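Local coordinates for zona occludens toxin N-terminal domain-containing protein (Neisseria meningitidis MC58, PDB 2R2A) that is of unknown function but, as the N-terminal domain of a membrane-associated zona occludens toxin family protein, has a P-loop NTPase fold and probably binds nucleotide, at residues 47-52 and 189-193; 42-46 and 55-59; 91-97 and 125-131. All coordinates share one frame; numbering follows the deposited sequence.

Interaction 1: 47-52 and 189-193; sequences IKGLKI and YDLYE
Leu50 and Tyr192 face each other in a single beta bridge between two loop segments that run in opposite directions, with a backbone hydrogen bond before it and another after it. Glu193 N gives to Gly49 O at 3.0 Å, and Lys51 N gives to Leu191 O at 2.8 Å, the second donor standing 38° out of the plane of the carbonyl it meets. Gly49 O also receives the CA hydrogen of Tyr192, while the bare CA of Gly49, at a phi of 85°, comes within 3.3 Å of Glu193 O in a CA-H...O contact of its own.

Tyr192 lays its ring back along the 47-49 backbone. With CG anti to the backbone N (chi1 176°), the ring brings CE1 to 3.3 Å from Lys48 O, and the same atom touches CG2 of Ile47, whose side chain crosses that of Tyr192 at about a right angle. The ring also touches Thr19 and Leu20 on helix 18-28, whose first turn carries what looks like the Walker A lysine and threonine of a P-loop NTPase. The bridge joins the end of the modelled chain, after the last strand of the sheet, to the loop linking strands 43-45 and 55-58, alongside the helix that follows the P-loop.

Leu191 offers both methyls to Ile52: CD2 lies 3.9 Å from Ile52 CG1, and CD1 the same distance from Ile52 CD1. Beyond that pair Leu191 reaches Ala27 of the helix. On the exposed side, Lys51 runs alongside the 190-191 backbone, its CD 3.5 Å from Asp190 O. A bend at the last torsion then turns NZ toward Tyr189 O in a weak hydrogen bond; Glu193 OE2, 4.0 Å from Lys51 NZ, is too far for a salt bridge.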
loop_
_atom_site.group_PDB
_atom_site.type_symbol
_atom_site.label_atom_id
_atom_site.label_comp_id
_atom_site.label_asym_id
_atom_site.label_seq_id
_atom_site.Cartn_x
_atom_site.Cartn_y
_atom_site.Cartn_z
ATOM N N ILE A 47 1.545 -9.336 1.794
ATOM C CA ILE A 47 0.878 -9.612 3.070
ATOM C C ILE A 47 0.671 -11.113 3.257
ATOM O O ILE A 47 0.082 -11.748 2.400
ATOM C CB ILE A 47 -0.472 -8.896 3.202
ATOM C CG1 ILE A 47 -0.260 -7.362 3.361
ATOM C CG2 ILE A 47 -1.219 -9.378 4.443
ATOM C CD1 ILE A 47 -1.525 -6.611 3.128
ATOM N N LYS A 48 1.144 -11.662 4.380
ATOM C CA LYS A 48 1.066 -13.111 4.625
ATOM C C LYS A 48 -0.233 -13.437 5.348
ATOM O O LYS A 48 -0.719 -12.635 6.151
ATOM C CB LYS A 48 2.245 -13.611 5.472
ATOM C CG LYS A 48 3.634 -13.433 4.857
ATOM C CD LYS A 48 4.015 -14.649 4.017
ATOM C CE LYS A 48 5.429 -14.518 3.421
ATOM N NZ LYS A 48 5.849 -15.773 2.688
ATOM N N GLY A 49 -0.802 -14.590 5.040
ATOM C CA GLY A 49 -1.984 -15.051 5.726
ATOM C C GLY A 49 -3.253 -14.487 5.138
ATOM O O GLY A 49 -4.335 -14.698 5.683
ATOM N N LEU A 50 -3.110 -13.791 4.009
ATOM C CA LEU A 50 -4.238 -13.209 3.294
ATOM C C LEU A 50 -4.941 -14.283 2.473
ATOM O O LEU A 50 -4.313 -14.936 1.638
ATOM C CB LEU A 50 -3.746 -12.059 2.401
ATOM C CG LEU A 50 -4.843 -11.336 1.614
ATOM C CD1 LEU A 50 -5.787 -10.620 2.584
ATOM C CD2 LEU A 50 -4.256 -10.366 0.565
ATOM N N LYS A 51 -6.240 -14.462 2.709
ATOM C CA LYS A 51 -7.023 -15.540 2.083
ATOM C C LYS A 51 -7.643 -15.153 0.726
ATOM O O LYS A 51 -7.964 -16.011 -0.085
ATOM C CB LYS A 51 -8.134 -16.008 3.016
ATOM C CG LYS A 51 -7.672 -16.664 4.307
ATOM C CD LYS A 51 -8.862 -17.405 4.932
ATOM C CE LYS A 51 -8.549 -17.962 6.328
ATOM N NZ LYS A 51 -8.372 -16.893 7.347
ATOM N N ILE A 52 -7.805 -13.855 0.506
ATOM C CA ILE A 52 -8.307 -13.298 -0.737
ATOM C C ILE A 52 -7.261 -13.613 -1.807
ATOM O O ILE A 52 -6.071 -13.361 -1.577
ATOM C CB ILE A 52 -8.453 -11.752 -0.581
ATOM C CG1 ILE A 52 -9.416 -11.420 0.567
ATOM C CG2 ILE A 52 -8.856 -11.115 -1.919
ATOM C CD1 ILE A 52 -9.499 -9.960 0.982
ATOM N N TYR A 189 -11.599 -11.471 9.844
ATOM C CA TYR A 189 -10.822 -12.708 10.021
ATOM C C TYR A 189 -11.234 -13.899 9.143
ATOM O O TYR A 189 -10.523 -14.919 9.091
ATOM C CB TYR A 189 -10.771 -13.093 11.484
ATOM C CG TYR A 189 -9.754 -12.278 12.250
ATOM C CD1 TYR A 189 -8.384 -12.422 11.990
ATOM C CD2 TYR A 189 -10.150 -11.362 13.220
ATOM C CE1 TYR A 189 -7.438 -11.702 12.689
ATOM C CE2 TYR A 189 -9.200 -10.628 13.938
ATOM C CZ TYR A 189 -7.847 -10.814 13.665
ATOM O OH TYR A 189 -6.901 -10.101 14.353
ATOM N N ASP A 190 -12.355 -13.775 8.443
ATOM C CA ASP A 190 -12.732 -14.780 7.446
ATOM C C ASP A 190 -11.837 -14.668 6.212
ATOM O O ASP A 190 -11.788 -15.580 5.371
ATOM C CB ASP A 190 -14.200 -14.605 7.038
ATOM C CG ASP A 190 -15.172 -14.886 8.189
ATOM O OD1 ASP A 190 -14.746 -15.451 9.232
ATOM O OD2 ASP A 190 -16.364 -14.538 8.038
ATOM N N LEU A 191 -11.124 -13.546 6.122
ATOM C CA LEU A 191 -10.330 -13.208 4.948
ATOM C C LEU A 191 -8.821 -13.154 5.243
ATOM O O LEU A 191 -8.013 -12.998 4.323
ATOM C CB LEU A 191 -10.779 -11.840 4.430
ATOM C CG LEU A 191 -12.212 -11.664 3.935
ATOM C CD1 LEU A 191 -12.430 -10.209 3.566
ATOM C CD2 LEU A 191 -12.465 -12.528 2.732
ATOM N N TYR A 192 -8.463 -13.276 6.522
ATOM C CA TYR A 192 -7.106 -13.003 6.978
ATOM C C TYR A 192 -6.800 -13.783 8.257
ATOM O O TYR A 192 -7.665 -13.948 9.106
ATOM C CB TYR A 192 -6.907 -11.492 7.210
ATOM C CG TYR A 192 -5.544 -11.122 7.781
ATOM C CD1 TYR A 192 -4.415 -11.158 6.990
ATOM C CD2 TYR A 192 -5.395 -10.745 9.110
ATOM C CE1 TYR A 192 -3.166 -10.833 7.484
ATOM C CE2 TYR A 192 -4.125 -10.406 9.629
ATOM C CZ TYR A 192 -3.020 -10.450 8.792
ATOM O OH TYR A 192 -1.748 -10.160 9.256
ATOM N N GLU A 193 -5.562 -14.271 8.357
ATOM C CA GLU A 193 -5.018 -14.910 9.574
ATOM C C GLU A 193 -3.578 -14.374 9.753
ATOM O O GLU A 193 -2.815 -14.329 8.788
ATOM C CB GLU A 193 -5.033 -16.434 9.414
ATOM C CG GLU A 193 -5.608 -17.190 10.622
ATOM C CD GLU A 193 -5.912 -18.660 10.330
ATOM O OE1 GLU A 193 -4.971 -19.413 9.981
ATOM O OE2 GLU A 193 -7.093 -19.073 10.456
#

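Interaction 2: 42-46 and 55-59; sequences KVFTN and TYIET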
loop_
_atom_site.group_PDB
_atom_site.type_symbol
_atom_site.label_atom_id
_atom_site.label_comp_id
_atom_site.label_asym_id
_atom_site.label_seq_id
_atom_site.Cartn_x
_atom_site.Cartn_y
_atom_site.Cartn_z
ATOM N N LYS A 42 -6.622 -7.998 -10.492
ATOM C CA LYS A 42 -5.538 -8.796 -9.949
ATOM C C LYS A 42 -4.874 -8.010 -8.812
ATOM O O LYS A 42 -4.668 -6.805 -8.950
ATOM C CB LYS A 42 -4.518 -9.080 -11.049
ATOM C CG LYS A 42 -3.380 -9.962 -10.629
ATOM C CD LYS A 42 -2.562 -10.428 -11.867
ATOM C CE LYS A 42 -1.572 -11.527 -11.463
ATOM N NZ LYS A 42 -0.547 -11.878 -12.521
ATOM N N VAL A 43 -4.579 -8.689 -7.699
ATOM C CA VAL A 43 -3.930 -8.094 -6.508
ATOM C C VAL A 43 -2.502 -8.661 -6.324
ATOM O O VAL A 43 -2.312 -9.874 -6.310
ATOM C CB VAL A 43 -4.782 -8.325 -5.224
ATOM C CG1 VAL A 43 -4.112 -7.709 -3.958
ATOM C CG2 VAL A 43 -6.196 -7.723 -5.377
ATOM N N PHE A 44 -1.508 -7.784 -6.253
ATOM C CA PHE A 44 -0.129 -8.188 -5.931
ATOM C C PHE A 44 0.124 -7.739 -4.511
ATOM O O PHE A 44 -0.150 -6.583 -4.175
ATOM C CB PHE A 44 0.878 -7.506 -6.870
ATOM C CG PHE A 44 0.735 -7.925 -8.328
ATOM C CD1 PHE A 44 0.004 -7.155 -9.227
ATOM C CD2 PHE A 44 1.376 -9.072 -8.782
ATOM C CE1 PHE A 44 -0.116 -7.542 -10.579
ATOM C CE2 PHE A 44 1.254 -9.483 -10.129
ATOM C CZ PHE A 44 0.509 -8.706 -11.019
ATOM N N THR A 45 0.622 -8.625 -3.662
ATOM C CA THR A 45 0.920 -8.197 -2.300
ATOM C C THR A 45 1.958 -9.069 -1.656
ATOM O O THR A 45 2.228 -10.164 -2.139
ATOM C CB THR A 45 -0.369 -8.079 -1.422
ATOM O OG1 THR A 45 -0.070 -7.456 -0.161
ATOM C CG2 THR A 45 -1.037 -9.440 -1.203
ATOM N N ASN A 46 2.566 -8.558 -0.581
ATOM C CA ASN A 46 3.480 -9.343 0.254
ATOM C C ASN A 46 2.823 -9.700 1.599
ATOM O O ASN A 46 3.483 -10.267 2.464
ATOM C CB ASN A 46 4.830 -8.603 0.478
ATOM C CG ASN A 46 4.671 -7.275 1.216
ATOM O OD1 ASN A 46 3.677 -6.569 1.048
ATOM N ND2 ASN A 46 5.669 -6.923 2.046
ATOM N N THR A 55 -1.472 -12.428 -5.968
ATOM C CA THR A 55 -0.152 -12.887 -6.357
ATOM C C THR A 55 0.884 -12.346 -5.387
ATOM O O THR A 55 0.918 -11.138 -5.150
ATOM C CB THR A 55 0.163 -12.405 -7.761
ATOM O OG1 THR A 55 -0.833 -12.934 -8.646
ATOM C CG2 THR A 55 1.530 -12.853 -8.184
ATOM N N TYR A 56 1.708 -13.241 -4.833
ATOM C CA TYR A 56 2.784 -12.860 -3.911
ATOM C C TYR A 56 3.897 -12.100 -4.616
ATOM O O TYR A 56 4.370 -12.508 -5.685
ATOM C CB TYR A 56 3.383 -14.082 -3.197
ATOM C CG TYR A 56 4.481 -13.739 -2.204
ATOM C CD1 TYR A 56 5.826 -13.975 -2.517
ATOM C CD2 TYR A 56 4.180 -13.169 -0.949
ATOM C CE1 TYR A 56 6.840 -13.665 -1.627
ATOM C CE2 TYR A 56 5.207 -12.849 -0.045
ATOM C CZ TYR A 56 6.529 -13.102 -0.399
ATOM O OH TYR A 56 7.554 -12.797 0.461
ATOM N N ILE A 57 4.331 -11.003 -3.991
ATOM C CA ILE A 57 5.550 -10.309 -4.412
ATOM C C ILE A 57 6.606 -10.302 -3.296
ATOM O O ILE A 57 6.292 -10.030 -2.127
ATOM C CB ILE A 57 5.255 -8.870 -4.938
ATOM C CG1 ILE A 57 4.476 -8.020 -3.917
ATOM C CG2 ILE A 57 4.470 -8.949 -6.230
ATOM C CD1 ILE A 57 4.247 -6.537 -4.369
ATOM N N GLU A 58 7.853 -10.604 -3.672
ATOM C CA GLU A 58 8.988 -10.607 -2.745
ATOM C C GLU A 58 9.569 -9.208 -2.573
ATOM O O GLU A 58 9.997 -8.576 -3.545
ATOM C CB GLU A 58 10.108 -11.553 -3.238
ATOM C CG GLU A 58 11.262 -11.736 -2.241
ATOM C CD GLU A 58 10.752 -12.020 -0.830
ATOM O OE1 GLU A 58 10.150 -13.089 -0.612
ATOM O OE2 GLU A 58 10.912 -11.146 0.053
ATOM N N THR A 59 9.579 -8.724 -1.339
ATOM C CA THR A 59 10.115 -7.399 -1.063
ATOM C C THR A 59 11.534 -7.385 -0.480
ATOM O O THR A 59 12.146 -6.297 -0.368
ATOM C CB THR A 59 9.185 -6.583 -0.123
ATOM O OG1 THR A 59 9.039 -7.272 1.116
ATOM C CG2 THR A 59 7.823 -6.395 -0.755
HETATM O O HOH W 1 7.581 -9.063 2.672
#
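Phe44 lies beside Thr55, both side chains pointing the same way, with ring atom CD2 3.7 Å from Thr55 CB and the Thr55 methyl close to CD2 and CE2. Next to them Ile57 sets its CG2 branch 3.9 Å from Phe44 CB, and its CG1 branch runs over the Thr45 carbonyl. Trp80 and Met77 of helix 77-80 close over this apolar patch, the Trp80 ring meeting that of Phe44 with planes at about 50°. Lys42 stretches past Thr55, its CE 3.2 Å from Thr55 OG1, on the way to a hydrogen bond between NZ and Asn86.

Beneath these side chains, Phe44 pairs with Thr55 and Thr45 with Tyr56 in a parallel ladder. Its three backbone bonds are Thr55 N to Val43 O, Thr45 N to Thr55 O and Ile57 N to Thr45 O. The two strands are joined by a short loop without a helix and extend one flank of the P-loop NTPase sheet; 43-45 is paired on its other edge with 90-93.

Past the ladder, Asn46 presses its CB 3.3 Å from Ile57 O. With CG between the backbone N and the carbonyl carbon (chi1 62°), the amide lies across Thr59 and is gripped at both ends: OD1 takes the N-H of Asp94, while ND2 gives to a water at 2.9 Å that is also hydrogen-bonded to Thr59 OG1. Tyr56 leans CE2 against Asn46 CA, and its OH gives a 2.8 Å hydrogen bond to Glu58 OE1, arriving from above the carboxylate plane.

Interaction 3: 91-97 and 125-131; sequences VIVDEAQ and DIFVLTQ
Val91, Ile92 and Val93 pair in parallel register with Ile126, Phe127 and Val128, and this is the tight half of the contact. Four nearly straight backbone bonds, from Val91 N to Asp125 O through to Leu129 N to Val93 O, zip the strands together. Ile92 lies beside Phe127, CG1 3.9 Å from ring atom CD2, under Met22 of helix 18-28; on the opposite face Ala96 CB butts against Val128 CG1 at 3.6 Å. These are the two strands of a beta-alpha-beta unit, adjacent at the centre of the sheet.

Toward the partly exposed end the regular ladder stops and polar side chains take over. The backbone turns at Glu95, and Ala96 N gives to Leu129 O at 2.9 Å. Asp94 and Glu95 directly follow apolar strand 90-93, consistent with a Walker B motif; Asp94 is about 6 Å from a sulfate, probably from the crystallisation liquor, though such ions can mark anion pockets. Thr130 OG1 gives a 2.6 Å bond to Gln97 OE1 from above the amide plane, not in it.

Gln131 NE2 reaches Glu95 OE1 at 2.7 Å on the syn side, tilted 31° out of the carboxylate plane, and Gln97 NE2 reaches the same oxygen at 2.8 Å from the opposite face. Two donors thus fix OE1, and rotation of the carboxylate is probably restricted, next to an Asp94 near the sulfate.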
loop_
_atom_site.group_PDB
_atom_site.type_symbol
_atom_site.label_atom_id
_atom_site.label_comp_id
_atom_site.label_asym_id
_atom_site.label_seq_id
_atom_site.Cartn_x
_atom_site.Cartn_y
_atom_site.Cartn_z
ATOM N N VAL A 91 -1.728 -3.011 -6.186
ATOM C CA VAL A 91 -0.501 -3.479 -5.556
ATOM C C VAL A 91 -0.586 -3.041 -4.097
ATOM O O VAL A 91 -0.896 -1.888 -3.859
ATOM C CB VAL A 91 0.730 -2.818 -6.222
ATOM C CG1 VAL A 91 1.979 -3.146 -5.464
ATOM C CG2 VAL A 91 0.877 -3.248 -7.732
ATOM N N ILE A 92 -0.378 -3.951 -3.143
ATOM C CA ILE A 92 -0.428 -3.592 -1.705
ATOM C C ILE A 92 0.902 -4.035 -1.098
ATOM O O ILE A 92 1.227 -5.249 -1.107
ATOM C CB ILE A 92 -1.594 -4.311 -0.953
ATOM C CG1 ILE A 92 -2.938 -3.967 -1.638
ATOM C CG2 ILE A 92 -1.561 -4.003 0.568
ATOM C CD1 ILE A 92 -4.133 -4.915 -1.242
ATOM N N VAL A 93 1.673 -3.075 -0.585
ATOM C CA VAL A 93 3.013 -3.416 -0.140
ATOM C C VAL A 93 3.042 -3.129 1.353
ATOM O O VAL A 93 2.907 -1.987 1.779
ATOM C CB VAL A 93 4.084 -2.630 -0.932
ATOM C CG1 VAL A 93 5.458 -2.854 -0.344
ATOM C CG2 VAL A 93 4.095 -3.082 -2.438
ATOM N N ASP A 94 3.163 -4.172 2.149
ATOM C CA ASP A 94 3.316 -4.002 3.592
ATOM C C ASP A 94 4.809 -3.708 3.903
ATOM O O ASP A 94 5.735 -4.259 3.246
ATOM C CB ASP A 94 2.820 -5.260 4.313
ATOM C CG ASP A 94 2.754 -5.076 5.818
ATOM O OD1 ASP A 94 2.458 -3.948 6.253
ATOM O OD2 ASP A 94 2.992 -6.044 6.562
ATOM N N GLU A 95 5.041 -2.860 4.894
ATOM C CA GLU A 95 6.410 -2.423 5.277
ATOM C C GLU A 95 7.142 -1.946 4.020
ATOM O O GLU A 95 8.202 -2.446 3.661
ATOM C CB GLU A 95 7.184 -3.537 6.024
ATOM C CG GLU A 95 6.644 -3.822 7.483
ATOM C CD GLU A 95 6.646 -2.579 8.458
ATOM O OE1 GLU A 95 7.703 -2.111 8.898
ATOM O OE2 GLU A 95 5.556 -2.063 8.788
ATOM N N ALA A 96 6.533 -0.968 3.357
ATOM C CA ALA A 96 6.937 -0.535 2.037
ATOM C C ALA A 96 8.327 0.081 1.964
ATOM O O ALA A 96 8.829 0.282 0.852
ATOM C CB ALA A 96 5.906 0.472 1.482
ATOM N N GLN A 97 8.904 0.464 3.116
ATOM C CA GLN A 97 10.254 0.999 3.150
ATOM C C GLN A 97 11.265 -0.035 2.654
ATOM O O GLN A 97 12.367 0.321 2.309
ATOM C CB GLN A 97 10.646 1.519 4.566
ATOM C CG GLN A 97 10.844 0.490 5.668
ATOM C CD GLN A 97 9.550 0.030 6.367
ATOM O OE1 GLN A 97 8.464 0.240 5.879
ATOM N NE2 GLN A 97 9.697 -0.614 7.521
ATOM N N ASP A 125 -3.565 0.779 -9.082
ATOM C CA ASP A 125 -3.768 1.320 -7.728
ATOM C C ASP A 125 -2.733 0.754 -6.774
ATOM O O ASP A 125 -2.433 -0.425 -6.804
ATOM C CB ASP A 125 -5.177 1.052 -7.235
ATOM C CG ASP A 125 -6.171 2.065 -7.779
ATOM O OD1 ASP A 125 -6.299 3.152 -7.168
ATOM O OD2 ASP A 125 -6.798 1.792 -8.823
ATOM N N ILE A 126 -2.162 1.599 -5.927
ATOM C CA ILE A 126 -1.089 1.159 -5.071
ATOM C C ILE A 126 -1.452 1.541 -3.635
ATOM O O ILE A 126 -1.946 2.633 -3.414
ATOM C CB ILE A 126 0.245 1.884 -5.437
ATOM C CG1 ILE A 126 0.663 1.554 -6.881
ATOM C CG2 ILE A 126 1.349 1.519 -4.394
ATOM C CD1 ILE A 126 1.788 2.472 -7.466
ATOM N N PHE A 127 -1.287 0.613 -2.694
ATOM C CA PHE A 127 -1.415 0.919 -1.233
ATOM C C PHE A 127 -0.055 0.630 -0.626
ATOM O O PHE A 127 0.481 -0.466 -0.826
ATOM C CB PHE A 127 -2.439 0.005 -0.575
ATOM C CG PHE A 127 -3.835 0.232 -1.055
ATOM C CD1 PHE A 127 -4.685 1.067 -0.349
ATOM C CD2 PHE A 127 -4.282 -0.346 -2.269
ATOM C CE1 PHE A 127 -6.008 1.323 -0.811
ATOM C CE2 PHE A 127 -5.589 -0.077 -2.746
ATOM C CZ PHE A 127 -6.440 0.732 -2.024
ATOM N N VAL A 128 0.481 1.562 0.174
ATOM C CA VAL A 128 1.732 1.284 0.872
ATOM C C VAL A 128 1.477 1.459 2.367
ATOM O O VAL A 128 0.824 2.404 2.772
ATOM C CB VAL A 128 2.898 2.223 0.429
ATOM C CG1 VAL A 128 3.515 1.703 -0.915
ATOM C CG2 VAL A 128 2.440 3.668 0.323
ATOM N N LEU A 129 1.868 0.460 3.149
ATOM C CA LEU A 129 1.713 0.497 4.599
ATOM C C LEU A 129 3.111 0.606 5.181
ATOM O O LEU A 129 4.077 -0.056 4.681
ATOM C CB LEU A 129 1.070 -0.807 5.095
ATOM C CG LEU A 129 -0.427 -1.013 4.838
ATOM C CD1 LEU A 129 -0.685 -1.098 3.371
ATOM C CD2 LEU A 129 -0.887 -2.307 5.554
ATOM N N THR A 130 3.266 1.448 6.212
ATOM C CA THR A 130 4.578 1.487 6.818
ATOM C C THR A 130 4.334 2.074 8.202
ATOM O O THR A 130 3.209 2.522 8.491
ATOM C CB THR A 130 5.625 2.322 5.976
ATOM O OG1 THR A 130 6.920 2.250 6.622
ATOM C CG2 THR A 130 5.221 3.796 5.900
ATOM N N GLN A 131 5.369 2.098 9.032
ATOM C CA GLN A 131 5.220 2.583 10.372
ATOM C C GLN A 131 5.259 4.116 10.450
ATOM O O GLN A 131 4.693 4.695 11.401
ATOM C CB GLN A 131 6.334 1.997 11.270
ATOM C CG GLN A 131 6.101 0.504 11.432
ATOM C CD GLN A 131 7.248 -0.186 12.111
ATOM O OE1 GLN A 131 7.573 0.164 13.221
ATOM N NE2 GLN A 131 7.876 -1.170 11.424
#

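Overall arrangement
Interaction 3 is the core of the three, a buried strand pair at the centre of the sheet; interaction 2 is partly buried and builds the flank; interaction 1 is a surface contact between loops. Interactions 2 and 3 share a seam, since strands 43-45 and 90-93 are neighbours: Thr45 OG1 bonds Ile92 O. Interaction 1 hangs from both through Ile47, packed on Ile92 and Asp94, and Leu50, packed on Thr45. The two parallel ladders combine regular backbone bonds with apolar layers, and both gather a hydrogen-bonded polar cluster past the C-terminal end of the ladder, whereas interaction 1 has a single bridge, small apolar contacts and an exposed lysine with one weak bond.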